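Local coordinates for mitochondrial enolase superfamily member 1 (Homo sapiens, PDB 4A35), which catalyses the magnesium-dependent dehydration of L-fuconate to 2-keto-3-deoxy-L-fuconate, a step in the breakdown of L-fucose, at residues 125-128 with 129-133. Residues are numbered along the deposited sequence; the frame is centred on the assembly and turned at random.
Sequences DLWA and KQEGK
The indole of W127 meets the carboxylate of E131 at its pyrrole edge: NE1 donates to E131 OE2 at 3.1 Å, taking the anti lone pair, with the oxygen 16° out of the ring plane. Ring and carboxylate are turned 46° against each other, and the bond is somewhat bent. In E131, CG stands anti to the carbonyl carbon, which brings it to 3.6 Å from W127 CD1; the bend at chi2 then turns the carboxylate to NE1. Beyond the pair, W124 meets the indole ring and L138 of helix 135-141 touches it, while M2 and S1 at the chain's start bind the E131 oxygens.

Two residues earlier, the carboxylate of D125 receives K129 NZ in a salt bridge, 2.8 Å from OD2 on its syn side. With chi1 at -72° and the chain extended beyond CG, K129 runs back along the helix, its CG 3.3 Å from D125 O. The same ammonium also pairs with E418 and the carbonyl of K51, and D125 OD1 and OD2 accept the amides of Y415 and C53. Cutting K129 back to an alanine would probably leave D125 and E418 without the cation they share and strip D125 O of the aliphatic cover of CG.

Between these pairs L126 and Q130 lie side by side, CD1 4.0 Å from NE2, whose amide bonds to the carbonyl of R4. The helix then closes in a Schellman motif: K133 N reaches A128 O at 3.1 Å, nearly straight, G132 N makes the inner bond to K129 O at 3.0 Å, and G132 takes positive phi.

This is i to i+4 pairing at the C-terminal end of helix 110-131 in the enolase-type N-terminal domain. Its shared charges probably balance locally, tying the last turns to the chain's start, K51, C53, Y415 and E418.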
ATOM      1  N   ASP A 125      13.756  -2.391 -20.380  1.00 17.67           N
ATOM      2  CA  ASP A 125      15.162  -2.130 -20.776  1.00 18.13           C
ATOM      3  C   ASP A 125      15.611  -3.134 -21.828  1.00 22.49           C
ATOM      4  O   ASP A 125      16.089  -2.740 -22.908  1.00 21.70           O
ATOM      5  CB  ASP A 125      16.092  -2.172 -19.553  1.00 19.45           C
ATOM      6  CG  ASP A 125      17.554  -1.862 -19.904  1.00 25.95           C
ATOM      7  OD1 ASP A 125      17.817  -0.758 -20.493  1.00 23.39           O
ATOM      8  OD2 ASP A 125      18.432  -2.682 -19.544  1.00 22.13           O
ATOM      9  N   LEU A 126      15.335  -4.414 -21.568  1.00 19.89           N
ATOM     10  CA  LEU A 126      15.688  -5.488 -22.481  1.00 19.88           C
ATOM     11  C   LEU A 126      15.011  -5.326 -23.851  1.00 23.37           C
ATOM     12  O   LEU A 126      15.682  -5.418 -24.899  1.00 22.09           O
ATOM     13  CB  LEU A 126      15.293  -6.822 -21.833  1.00 20.19           C
ATOM     14  CG  LEU A 126      15.531  -8.091 -22.665  1.00 22.47           C
ATOM     15  CD1 LEU A 126      17.020  -8.223 -23.123  1.00 21.41           C
ATOM     16  CD2 LEU A 126      15.081  -9.335 -21.865  1.00 23.61           C
ATOM     17  N   TRP A 127      13.707  -5.086 -23.853  1.00 20.38           N
ATOM     18  CA  TRP A 127      12.930  -4.920 -25.076  1.00 22.54           C
ATOM     19  C   TRP A 127      13.489  -3.737 -25.898  1.00 25.15           C
ATOM     20  O   TRP A 127      13.796  -3.896 -27.092  1.00 22.83           O
ATOM     21  CB  TRP A 127      11.429  -4.697 -24.701  1.00 21.65           C
ATOM     22  CG  TRP A 127      10.501  -4.566 -25.873  1.00 23.38           C
ATOM     23  CD1 TRP A 127      10.752  -4.928 -27.167  1.00 26.86           C
ATOM     24  CD2 TRP A 127       9.167  -4.038 -25.856  1.00 22.84           C
ATOM     25  NE1 TRP A 127       9.666  -4.647 -27.957  1.00 26.52           N
ATOM     26  CE2 TRP A 127       8.653  -4.169 -27.166  1.00 27.15           C
ATOM     27  CE3 TRP A 127       8.305  -3.604 -24.834  1.00 23.05           C
ATOM     28  CZ2 TRP A 127       7.360  -3.740 -27.511  1.00 26.74           C
ATOM     29  CZ3 TRP A 127       7.013  -3.219 -25.171  1.00 25.12           C
ATOM     30  CH2 TRP A 127       6.547  -3.309 -26.490  1.00 25.75           C
ATOM     31  N   ALA A 128      13.670  -2.569 -25.251  1.00 22.03           N
ATOM     32  CA  ALA A 128      14.172  -1.357 -25.944  1.00 22.56           C
ATOM     33  C   ALA A 128      15.579  -1.613 -26.505  1.00 23.76           C
ATOM     34  O   ALA A 128      15.841  -1.307 -27.662  1.00 21.80           O
ATOM     35  CB  ALA A 128      14.173  -0.165 -24.998  1.00 23.19           C
ATOM     36  N   LYS A 129      16.429  -2.298 -25.747  1.00 21.52           N
ATOM     37  CA  LYS A 129      17.773  -2.646 -26.247  1.00 21.45           C
ATOM     38  C   LYS A 129      17.713  -3.604 -27.446  1.00 27.65           C
ATOM     39  O   LYS A 129      18.473  -3.399 -28.407  1.00 26.35           O
ATOM     40  CB  LYS A 129      18.643  -3.277 -25.140  1.00 23.41           C
ATOM     41  CG  LYS A 129      19.133  -2.301 -24.058  1.00 21.10           C
ATOM     42  CD  LYS A 129      19.829  -3.089 -22.930  1.00 20.90           C
ATOM     43  CE  LYS A 129      20.591  -2.132 -22.021  1.00 23.20           C
ATOM     44  NZ  LYS A 129      20.975  -2.792 -20.731  1.00 20.82           N
ATOM     45  N   GLN A 130      16.852  -4.662 -27.396  1.00 25.76           N
ATOM     46  CA  GLN A 130      16.761  -5.596 -28.537  1.00 24.60           C
ATOM     47  C   GLN A 130      16.236  -4.872 -29.800  1.00 28.19           C
ATOM     48  O   GLN A 130      16.617  -5.238 -30.925  1.00 26.92           O
ATOM     49  CB  GLN A 130      15.883  -6.801 -28.225  1.00 23.96           C
ATOM     50  CG  GLN A 130      16.493  -7.764 -27.205  1.00 23.98           C
ATOM     51  CD  GLN A 130      15.799  -9.102 -27.261  1.00 35.04           C
ATOM     52  OE1 GLN A 130      14.745  -9.255 -27.888  1.00 27.18           O
ATOM     53  NE2 GLN A 130      16.365 -10.109 -26.608  1.00 30.65           N
ATOM     54  N   GLU A 131      15.408  -3.813 -29.602  1.00 24.92           N
ATOM     55  CA  GLU A 131      14.867  -2.979 -30.690  1.00 24.99           C
ATOM     56  C   GLU A 131      15.848  -1.858 -31.132  1.00 30.25           C
ATOM     57  O   GLU A 131      15.606  -1.211 -32.161  1.00 30.09           O
ATOM     58  CB  GLU A 131      13.502  -2.364 -30.284  1.00 25.40           C
ATOM     59  CG  GLU A 131      12.414  -3.385 -29.975  1.00 32.26           C
ATOM     60  CD  GLU A 131      11.714  -4.120 -31.108  1.00 53.39           C
ATOM     61  OE1 GLU A 131      12.277  -4.168 -32.224  1.00 40.63           O
ATOM     62  OE2 GLU A 131      10.591  -4.632 -30.887  1.00 44.97           O
ATOM     63  N   GLY A 132      16.943  -1.661 -30.381  1.00 26.23           N
ATOM     64  CA  GLY A 132      17.993  -0.693 -30.690  1.00 25.67           C
ATOM     65  C   GLY A 132      17.530   0.735 -30.553  1.00 27.74           C
ATOM     66  O   GLY A 132      17.961   1.611 -31.312  1.00 26.30           O
ATOM     67  N   LYS A 133      16.630   0.972 -29.576  1.00 23.85           N
ATOM     68  CA  LYS A 133      16.033   2.283 -29.336  1.00 24.12           C
ATOM     69  C   LYS A 133      15.998   2.622 -27.844  1.00 25.76           C
ATOM     70  O   LYS A 133      15.807   1.729 -27.014  1.00 22.91           O
ATOM     71  CB  LYS A 133      14.560   2.274 -29.848  1.00 24.17           C
ATOM     72  CG  LYS A 133      14.433   2.342 -31.346  1.00 27.84           C
ATOM     73  CD  LYS A 133      12.969   2.220 -31.767  1.00 26.76           C
ATOM     74  CE  LYS A 133      12.898   2.174 -33.287  1.00 36.43           C
ATOM     75  NZ  LYS A 133      11.500   2.102 -33.774  1.00 28.50           N
TER